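Local coordinates for HIAXHD3 (Humicola insolens, PDB 3ZXK), which is an exo-acting family 43 arabinofuranosidase that removes arabinofuranose side chains, probably from xylan, at residues H58-D70 and W99-T111. Numbering follows the deposited sequence.
Sequences HSVPRLNFGSNYD and WYGCVEGRTYLWT
Two groups grip the phenol oxygen of Tyr69: it donates a hydrogen bond from OH to Glu104 OE2 at 2.6 Å and accepts one from the backbone N of Gly82. The carboxylate is met on its anti side, and the extended side chain of Glu104 gives it the reach from the type I' turn of Val103 to Arg106. At the first position of that turn, Val103 lays CG2 over the centre of the Phe65 ring, 3.8 Å from its centroid, while CG1 fills the corner beside Tyr69 OH. Phe65 then turns its edge to the face of Tyr108 in a T-shaped pair, planes 63° apart, with CD1 3.6 Å from Tyr108 CD1. Strands 96-103 and 106-113 form the central hairpin of a four-stranded antiparallel blade, one of five in the beta-propeller of family 43; segment 58-70, leaving the neighbouring blade through a classic beta bulge at Ser59 and Val60 opposite Gly41, packs across this hairpin. Branched Val60 serves two indoles: CG2 lies over the six-membered ring of Trp99 and the five-membered ring of Trp110, and CG1 over the Trp110 face, 3.8 Å from CE2. The compact, rigid ring of Pro61 brings CD to 3.5 Å from Trp110 CZ3. Trp110 NE1 donates to Asn64 OD1 at 3.0 Å, a bent bond (140°) with the oxygen in the indole plane but the donor above the amide plane. A leucine in place of Trp110 would probably leave Asn64 OD1 without this donor and open a gap beside Val60 and Pro61. With Asn64 CG between the backbone N and the carbonyl carbon (chi1 66°), the short amide is brought to the indole edge.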
ATOM      1  N   HIS A  58      -9.838   3.767   3.026  1.00  3.69           N
ATOM      2  CA  HIS A  58      -9.269   2.433   3.218  1.00  3.26           C
ATOM      3  C   HIS A  58     -10.412   1.506   3.527  1.00  3.06           C
ATOM      4  O   HIS A  58     -11.295   1.843   4.317  1.00  3.36           O
ATOM      5  CB  HIS A  58      -8.337   2.374   4.417  1.00  3.48           C
ATOM      6  CG  HIS A  58      -6.957   2.947   4.188  1.00  4.29           C
ATOM      7  ND1 HIS A  58      -6.716   4.280   4.107  1.00  5.56           N
ATOM      8  CD2 HIS A  58      -5.729   2.312   4.039  1.00  4.31           C
ATOM      9  CE1 HIS A  58      -5.384   4.488   3.970  1.00  6.49           C
ATOM     10  NE2 HIS A  58      -4.780   3.292   3.911  1.00  5.28           N
ATOM     11  N   SER A  59     -10.404   0.312   2.943  1.00  3.30           N
ATOM     12  CA  SER A  59     -11.536  -0.638   3.147  1.00  3.23           C
ATOM     13  C   SER A  59     -11.555  -1.318   4.521  1.00  3.44           C
ATOM     14  O   SER A  59     -12.596  -1.813   4.931  1.00  3.74           O
ATOM     15  CB  SER A  59     -11.504  -1.723   2.067  1.00  3.50           C
ATOM     16  OG  SER A  59     -11.756  -1.160   0.810  1.00  4.07           O
ATOM     17  N   VAL A  60     -10.394  -1.358   5.188  1.00  3.30           N
ATOM     18  CA  VAL A  60     -10.323  -2.019   6.501  1.00  3.43           C
ATOM     19  C   VAL A  60      -9.813  -1.007   7.534  1.00  3.77           C
ATOM     20  O   VAL A  60      -8.613  -0.903   7.793  1.00  4.04           O
ATOM     21  CB  VAL A  60      -9.474  -3.308   6.420  1.00  3.48           C
ATOM     22  CG1 VAL A  60      -9.508  -4.071   7.748  1.00  3.94           C
ATOM     23  CG2 VAL A  60      -9.979  -4.224   5.317  1.00  3.93           C
ATOM     24  N   PRO A  61     -10.723  -0.234   8.128  1.00  4.13           N
ATOM     25  CA  PRO A  61     -10.261   0.852   9.003  1.00  4.69           C
ATOM     26  C   PRO A  61      -9.468   0.393  10.217  1.00  4.51           C
ATOM     27  O   PRO A  61      -8.649   1.175  10.712  1.00  5.18           O
ATOM     28  CB  PRO A  61     -11.554   1.574   9.404  1.00  5.46           C
ATOM     29  CG  PRO A  61     -12.697   0.719   8.941  1.00  5.97           C
ATOM     30  CD  PRO A  61     -12.154  -0.091   7.784  1.00  4.68           C
ATOM     31  N   ARG A  62      -9.716  -0.814  10.714  1.00  4.62           N
ATOM     32  CA  ARG A  62      -8.867  -1.399  11.760  1.00  4.51           C
ATOM     33  C   ARG A  62      -8.859  -2.880  11.457  1.00  4.41           C
ATOM     34  O   ARG A  62      -9.913  -3.442  11.163  1.00  5.29           O
ATOM     35  CB  ARG A  62      -9.434  -1.140  13.152  1.00  5.48           C
ATOM     36  CG  ARG A  62      -8.614  -1.748  14.276  1.00  5.32           C
ATOM     37  CD  ARG A  62      -9.162  -1.311  15.625  1.00  6.61           C
ATOM     38  NE  ARG A  62      -8.389  -1.896  16.724  1.00  7.25           N
ATOM     39  CZ  ARG A  62      -7.333  -1.320  17.287  1.00  7.76           C
ATOM     40  NH1 ARG A  62      -6.933  -0.110  16.882  1.00  6.56           N
ATOM     41  NH2 ARG A  62      -6.678  -1.957  18.256  1.00  9.99           N
ATOM     42  N   LEU A  63      -7.694  -3.513  11.519  1.00  4.34           N
ATOM     43  CA  LEU A  63      -7.556  -4.907  11.109  1.00  4.88           C
ATOM     44  C   LEU A  63      -8.265  -5.759  12.142  1.00  5.72           C
ATOM     45  O   LEU A  63      -7.992  -5.646  13.316  1.00  7.49           O
ATOM     46  CB  LEU A  63      -6.064  -5.283  10.991  1.00  5.38           C
ATOM     47  CG  LEU A  63      -5.228  -4.293  10.139  1.00  5.07           C
ATOM     48  CD1 LEU A  63      -3.806  -4.817   9.946  1.00  5.68           C
ATOM     49  CD2 LEU A  63      -5.858  -4.049   8.771  1.00  4.96           C
ATOM     50  N   ASN A  64      -9.176  -6.622  11.697  1.00  5.70           N
ATOM     51  CA  ASN A  64      -9.973  -7.471  12.582  1.00  6.77           C
ATOM     52  C   ASN A  64      -9.688  -8.959  12.409  1.00  7.34           C
ATOM     53  O   ASN A  64     -10.573  -9.802  12.584  1.00  9.46           O
ATOM     54  CB  ASN A  64     -11.464  -7.188  12.352  1.00  7.32           C
ATOM     55  CG  ASN A  64     -11.950  -7.608  10.957  1.00  7.95           C
ATOM     56  OD1 ASN A  64     -11.281  -7.370   9.939  1.00  7.61           O
ATOM     57  ND2 ASN A  64     -13.141  -8.205  10.910  1.00 10.10           N
ATOM     58  N   PHE A  65      -8.446  -9.278  12.121  1.00  6.75           N
ATOM     59  CA  PHE A  65      -8.088 -10.622  11.703  1.00  7.15           C
ATOM     60  C   PHE A  65      -7.503 -11.468  12.819  1.00  7.56           C
ATOM     61  O   PHE A  65      -7.110 -12.616  12.591  1.00 10.44           O
ATOM     62  CB  PHE A  65      -7.101 -10.570  10.547  1.00  6.73           C
ATOM     63  CG  PHE A  65      -7.461  -9.578   9.477  1.00  6.41           C
ATOM     64  CD1 PHE A  65      -8.720  -9.623   8.884  1.00  6.80           C
ATOM     65  CD2 PHE A  65      -6.545  -8.617   9.045  1.00  6.48           C
ATOM     66  CE1 PHE A  65      -9.069  -8.734   7.869  1.00  6.52           C
ATOM     67  CE2 PHE A  65      -6.894  -7.723   8.027  1.00  6.20           C
ATOM     68  CZ  PHE A  65      -8.162  -7.761   7.459  1.00  5.98           C
ATOM     69  N   GLY A  66      -7.439 -10.926  14.030  1.00  7.85           N
ATOM     70  CA  GLY A  66      -6.874 -11.665  15.151  1.00  7.62           C
ATOM     71  C   GLY A  66      -6.067 -10.790  16.082  1.00  7.65           C
ATOM     72  O   GLY A  66      -5.670  -9.672  15.738  1.00  7.29           O
ATOM     73  N   SER A  67      -5.818 -11.305  17.281  1.00  7.60           N
ATOM     74  CA  SER A  67      -5.191 -10.504  18.333  1.00  7.56           C
ATOM     75  C   SER A  67      -3.735 -10.138  18.024  1.00  7.19           C
ATOM     76  O   SER A  67      -3.242  -9.140  18.519  1.00  7.28           O
ATOM     77  CB  SER A  67      -5.300 -11.202  19.687  1.00  8.49           C
ATOM     78  OG  SER A  67      -4.781 -12.516  19.622  1.00 10.90           O
ATOM     79  N   ASN A  68      -3.057 -10.902  17.156  1.00  6.84           N
ATOM     80  CA  ASN A  68      -1.668 -10.542  16.852  1.00  7.02           C
ATOM     81  C   ASN A  68      -1.569  -9.261  16.026  1.00  5.60           C
ATOM     82  O   ASN A  68      -0.514  -8.666  15.973  1.00  5.30           O
ATOM     83  CB  ASN A  68      -0.917 -11.686  16.152  1.00  8.70           C
ATOM     84  CG  ASN A  68      -0.426 -12.764  17.123  1.00 12.10           C
ATOM     85  OD1 ASN A  68      -0.307 -12.559  18.354  1.00 13.14           O
ATOM     86  ND2 ASN A  68      -0.117 -13.923  16.567  1.00 16.45           N
ATOM     87  N   TYR A  69      -2.666  -8.849  15.387  1.00  5.79           N
ATOM     88  CA  TYR A  69      -2.680  -7.587  14.649  1.00  5.52           C
ATOM     89  C   TYR A  69      -2.630  -6.354  15.544  1.00  5.60           C
ATOM     90  O   TYR A  69      -2.440  -5.262  15.032  1.00  6.00           O
ATOM     91  CB  TYR A  69      -3.875  -7.546  13.656  1.00  5.88           C
ATOM     92  CG  TYR A  69      -3.613  -8.559  12.572  1.00  5.67           C
ATOM     93  CD1 TYR A  69      -2.857  -8.239  11.448  1.00  5.30           C
ATOM     94  CD2 TYR A  69      -4.023  -9.899  12.735  1.00  4.90           C
ATOM     95  CE1 TYR A  69      -2.545  -9.210  10.508  1.00  5.77           C
ATOM     96  CE2 TYR A  69      -3.709 -10.881  11.791  1.00  5.53           C
ATOM     97  CZ  TYR A  69      -2.979 -10.524  10.672  1.00  5.59           C
ATOM     98  OH  TYR A  69      -2.660 -11.482   9.753  1.00  5.91           O
ATOM     99  N   ASP A  70      -2.760  -6.524  16.862  1.00  5.98           N
ATOM    100  CA  ASP A  70      -2.576  -5.445  17.837  1.00  7.05           C
ATOM    101  C   ASP A  70      -1.147  -5.413  18.406  1.00  7.89           C
ATOM    102  O   ASP A  70      -0.883  -4.626  19.321  1.00  9.21           O
ATOM    103  CB  ASP A  70      -3.590  -5.592  18.988  1.00  8.72           C
ATOM    104  CG  ASP A  70      -5.055  -5.549  18.525  1.00 10.59           C
ATOM    105  OD1 ASP A  70      -5.402  -5.005  17.430  1.00 11.86           O
ATOM    106  OD2 ASP A  70      -5.909  -6.034  19.306  1.00 15.23           O
ATOM    107  N   TRP A  99     -15.346  -5.399  -0.446  1.00  3.29           N
ATOM    108  CA  TRP A  99     -13.929  -5.761  -0.369  1.00  2.91           C
ATOM    109  C   TRP A  99     -13.832  -7.147   0.233  1.00  2.87           C
ATOM    110  O   TRP A  99     -14.349  -7.376   1.325  1.00  3.23           O
ATOM    111  CB  TRP A  99     -13.158  -4.742   0.513  1.00  3.31           C
ATOM    112  CG  TRP A  99     -11.696  -5.122   0.660  1.00  3.66           C
ATOM    113  CD1 TRP A  99     -10.670  -4.787  -0.202  1.00  4.21           C
ATOM    114  CD2 TRP A  99     -11.097  -5.990   1.664  1.00  3.85           C
ATOM    115  NE1 TRP A  99      -9.485  -5.363   0.196  1.00  4.29           N
ATOM    116  CE2 TRP A  99      -9.679  -6.100   1.323  1.00  3.65           C
ATOM    117  CE3 TRP A  99     -11.569  -6.652   2.786  1.00  4.13           C
ATOM    118  CZ2 TRP A  99      -8.787  -6.833   2.095  1.00  4.32           C
ATOM    119  CZ3 TRP A  99     -10.663  -7.408   3.545  1.00  4.67           C
ATOM    120  CH2 TRP A  99      -9.302  -7.491   3.210  1.00  4.81           C
ATOM    121  N   TYR A 100     -13.179  -8.073  -0.461  1.00  2.99           N
ATOM    122  CA  TYR A 100     -12.941  -9.381   0.154  1.00  3.24           C
ATOM    123  C   TYR A 100     -11.434  -9.590   0.212  1.00  3.44           C
ATOM    124  O   TYR A 100     -10.732  -9.292  -0.773  1.00  3.61           O
ATOM    125  CB  TYR A 100     -13.513 -10.521  -0.687  1.00  3.41           C
ATOM    126  CG  TYR A 100     -15.012 -10.579  -0.833  1.00  3.55           C
ATOM    127  CD1 TYR A 100     -15.681  -9.794  -1.784  1.00  3.67           C
ATOM    128  CD2 TYR A 100     -15.775 -11.451  -0.026  1.00  3.81           C
ATOM    129  CE1 TYR A 100     -17.072  -9.867  -1.919  1.00  4.33           C
ATOM    130  CE2 TYR A 100     -17.164 -11.525  -0.158  1.00  4.05           C
ATOM    131  CZ  TYR A 100     -17.796 -10.735  -1.108  1.00  3.86           C
ATOM    132  OH  TYR A 100     -19.167 -10.787  -1.255  1.00  5.05           O
ATOM    133  N   GLY A 101     -10.978 -10.200   1.299  1.00  3.47           N
ATOM    134  CA  GLY A 101      -9.565 -10.601   1.379  1.00  3.99           C
ATOM    135  C   GLY A 101      -9.400 -11.790   2.306  1.00  4.43           C
ATOM    136  O   GLY A 101      -9.975 -11.793   3.400  1.00  4.48           O
ATOM    137  N   CYS A 102      -8.595 -12.776   1.897  1.00  5.46           N
ATOM    138  CA  CYS A 102      -8.274 -13.911   2.761  1.00  6.15           C
ATOM    139  C   CYS A 102      -7.077 -13.582   3.628  1.00  5.70           C
ATOM    140  O   CYS A 102      -6.028 -13.187   3.119  1.00  6.67           O
ATOM    141  CB  CYS A 102      -7.972 -15.175   1.938  1.00  8.72           C
ATOM    142  SG  CYS A 102      -7.542 -16.551   3.049  1.00 14.15           S
ATOM    143  N   VAL A 103      -7.230 -13.739   4.936  1.00  6.09           N
ATOM    144  CA  VAL A 103      -6.151 -13.480   5.880  1.00  6.44           C
ATOM    145  C   VAL A 103      -6.095 -14.677   6.802  1.00  8.91           C
ATOM    146  O   VAL A 103      -7.091 -15.025   7.461  1.00  9.20           O
ATOM    147  CB  VAL A 103      -6.405 -12.180   6.706  1.00  5.85           C
ATOM    148  CG1 VAL A 103      -5.271 -11.959   7.705  1.00  7.12           C
ATOM    149  CG2 VAL A 103      -6.525 -10.975   5.772  1.00  5.81           C
ATOM    150  N   GLU A 104      -4.925 -15.319   6.809  1.00 11.09           N
ATOM    151  CA  GLU A 104      -4.650 -16.500   7.624  1.00 13.11           C
ATOM    152  C   GLU A 104      -5.819 -17.500   7.601  1.00 14.12           C
ATOM    153  O   GLU A 104      -6.377 -17.885   8.644  1.00 15.75           O
ATOM    154  CB  GLU A 104      -4.265 -16.102   9.045  1.00 14.00           C
ATOM    155  CG  GLU A 104      -3.063 -15.160   9.080  1.00 15.08           C
ATOM    156  CD  GLU A 104      -2.571 -14.917  10.485  1.00 16.27           C
ATOM    157  OE1 GLU A 104      -2.115 -15.891  11.139  1.00 18.21           O
ATOM    158  OE2 GLU A 104      -2.650 -13.766  10.934  1.00 12.23           O
ATOM    159  N   GLY A 105      -6.187 -17.881   6.384  1.00 13.56           N
ATOM    160  CA  GLY A 105      -7.087 -19.012   6.171  1.00 12.00           C
ATOM    161  C   GLY A 105      -8.584 -18.734   6.209  1.00 11.61           C
ATOM    162  O   GLY A 105      -9.356 -19.642   5.980  1.00 12.68           O
ATOM    163  N   ARG A 106      -9.009 -17.499   6.484  1.00  9.75           N
ATOM    164  CA  ARG A 106     -10.449 -17.134   6.397  1.00  9.94           C
ATOM    165  C   ARG A 106     -10.598 -15.902   5.519  1.00  7.94           C
ATOM    166  O   ARG A 106      -9.696 -15.083   5.466  1.00  7.73           O
ATOM    167  CB  ARG A 106     -11.055 -16.797   7.757  1.00 10.77           C
ATOM    168  CG  ARG A 106     -10.932 -17.887   8.796  1.00 14.48           C
ATOM    169  CD  ARG A 106     -11.564 -17.440  10.104  1.00 18.66           C
ATOM    170  NE  ARG A 106     -12.933 -17.932  10.247  1.00 24.16           N
ATOM    171  CZ  ARG A 106     -13.681 -17.743  11.336  1.00 27.76           C
ATOM    172  NH1 ARG A 106     -13.192 -17.056  12.362  1.00 31.91           N
ATOM    173  NH2 ARG A 106     -14.917 -18.228  11.403  1.00 33.28           N
ATOM    174  N   THR A 107     -11.755 -15.743   4.887  1.00  7.28           N
ATOM    175  CA  THR A 107     -11.986 -14.636   3.989  1.00  6.43           C
ATOM    176  C   THR A 107     -12.937 -13.639   4.642  1.00  6.29           C
ATOM    177  O   THR A 107     -14.002 -14.019   5.136  1.00  7.48           O
ATOM    178  CB  THR A 107     -12.550 -15.151   2.653  1.00  6.73           C
ATOM    179  OG1 THR A 107     -11.605 -16.055   2.085  1.00  8.61           O
ATOM    180  CG2 THR A 107     -12.759 -13.986   1.671  1.00  6.57           C
ATOM    181  N   TYR A 108     -12.541 -12.368   4.640  1.00  4.68           N
ATOM    182  CA  TYR A 108     -13.272 -11.307   5.344  1.00  4.35           C
ATOM    183  C   TYR A 108     -13.896 -10.386   4.319  1.00  4.09           C
ATOM    184  O   TYR A 108     -13.232 -10.053   3.320  1.00  4.81           O
ATOM    185  CB  TYR A 108     -12.305 -10.498   6.222  1.00  5.07           C
ATOM    186  CG  TYR A 108     -11.737 -11.325   7.339  1.00  6.05           C
ATOM    187  CD1 TYR A 108     -10.610 -12.145   7.146  1.00  6.48           C
ATOM    188  CD2 TYR A 108     -12.330 -11.302   8.600  1.00  7.02           C
ATOM    189  CE1 TYR A 108     -10.106 -12.931   8.174  1.00  8.12           C
ATOM    190  CE2 TYR A 108     -11.815 -12.066   9.649  1.00  8.50           C
ATOM    191  CZ  TYR A 108     -10.714 -12.879   9.427  1.00  8.77           C
ATOM    192  OH  TYR A 108     -10.225 -13.646  10.462  1.00 10.88           O
ATOM    193  N   LEU A 109     -15.168 -10.026   4.530  1.00  3.83           N
ATOM    194  CA  LEU A 109     -15.860  -9.066   3.694  1.00  3.61           C
ATOM    195  C   LEU A 109     -16.084  -7.783   4.465  1.00  3.78           C
ATOM    196  O   LEU A 109     -16.664  -7.805   5.547  1.00  4.11           O
ATOM    197  CB  LEU A 109     -17.227  -9.608   3.260  1.00  3.93           C
ATOM    198  CG  LEU A 109     -18.146  -8.589   2.612  1.00  4.21           C
ATOM    199  CD1 LEU A 109     -17.526  -8.007   1.340  1.00  4.08           C
ATOM    200  CD2 LEU A 109     -19.489  -9.261   2.331  1.00  5.27           C
ATOM    201  N   TRP A 110     -15.601  -6.679   3.899  1.00  3.46           N
ATOM    202  CA  TRP A 110     -15.877  -5.348   4.417  1.00  3.50           C
ATOM    203  C   TRP A 110     -16.620  -4.576   3.363  1.00  3.35           C
ATOM    204  O   TRP A 110     -16.283  -4.680   2.164  1.00  3.43           O
ATOM    205  CB  TRP A 110     -14.576  -4.628   4.734  1.00  3.93           C
ATOM    206  CG  TRP A 110     -13.932  -5.028   6.035  1.00  4.14           C
ATOM    207  CD1 TRP A 110     -13.214  -6.201   6.327  1.00  5.36           C
ATOM    208  CD2 TRP A 110     -13.937  -4.241   7.266  1.00  4.78           C
ATOM    209  NE1 TRP A 110     -12.773  -6.180   7.624  1.00  5.23           N
ATOM    210  CE2 TRP A 110     -13.188  -5.008   8.251  1.00  5.28           C
ATOM    211  CE3 TRP A 110     -14.481  -3.011   7.635  1.00  5.61           C
ATOM    212  CZ2 TRP A 110     -12.993  -4.541   9.554  1.00  5.81           C
ATOM    213  CZ3 TRP A 110     -14.289  -2.548   8.943  1.00  6.21           C
ATOM    214  CH2 TRP A 110     -13.548  -3.291   9.879  1.00  6.58           C
ATOM    215  N   THR A 111     -17.681  -3.859   3.757  1.00  3.41           N
ATOM    216  CA  THR A 111     -18.456  -3.105   2.762  1.00  3.56           C
ATOM    217  C   THR A 111     -18.656  -1.662   3.187  1.00  3.59           C
ATOM    218  O   THR A 111     -18.596  -1.342   4.362  1.00  3.86           O
ATOM    219  CB  THR A 111     -19.847  -3.717   2.474  1.00  3.94           C
ATOM    220  OG1 THR A 111     -20.621  -3.683   3.668  1.00  4.99           O
ATOM    221  CG2 THR A 111     -19.736  -5.179   1.974  1.00  4.17           C
TER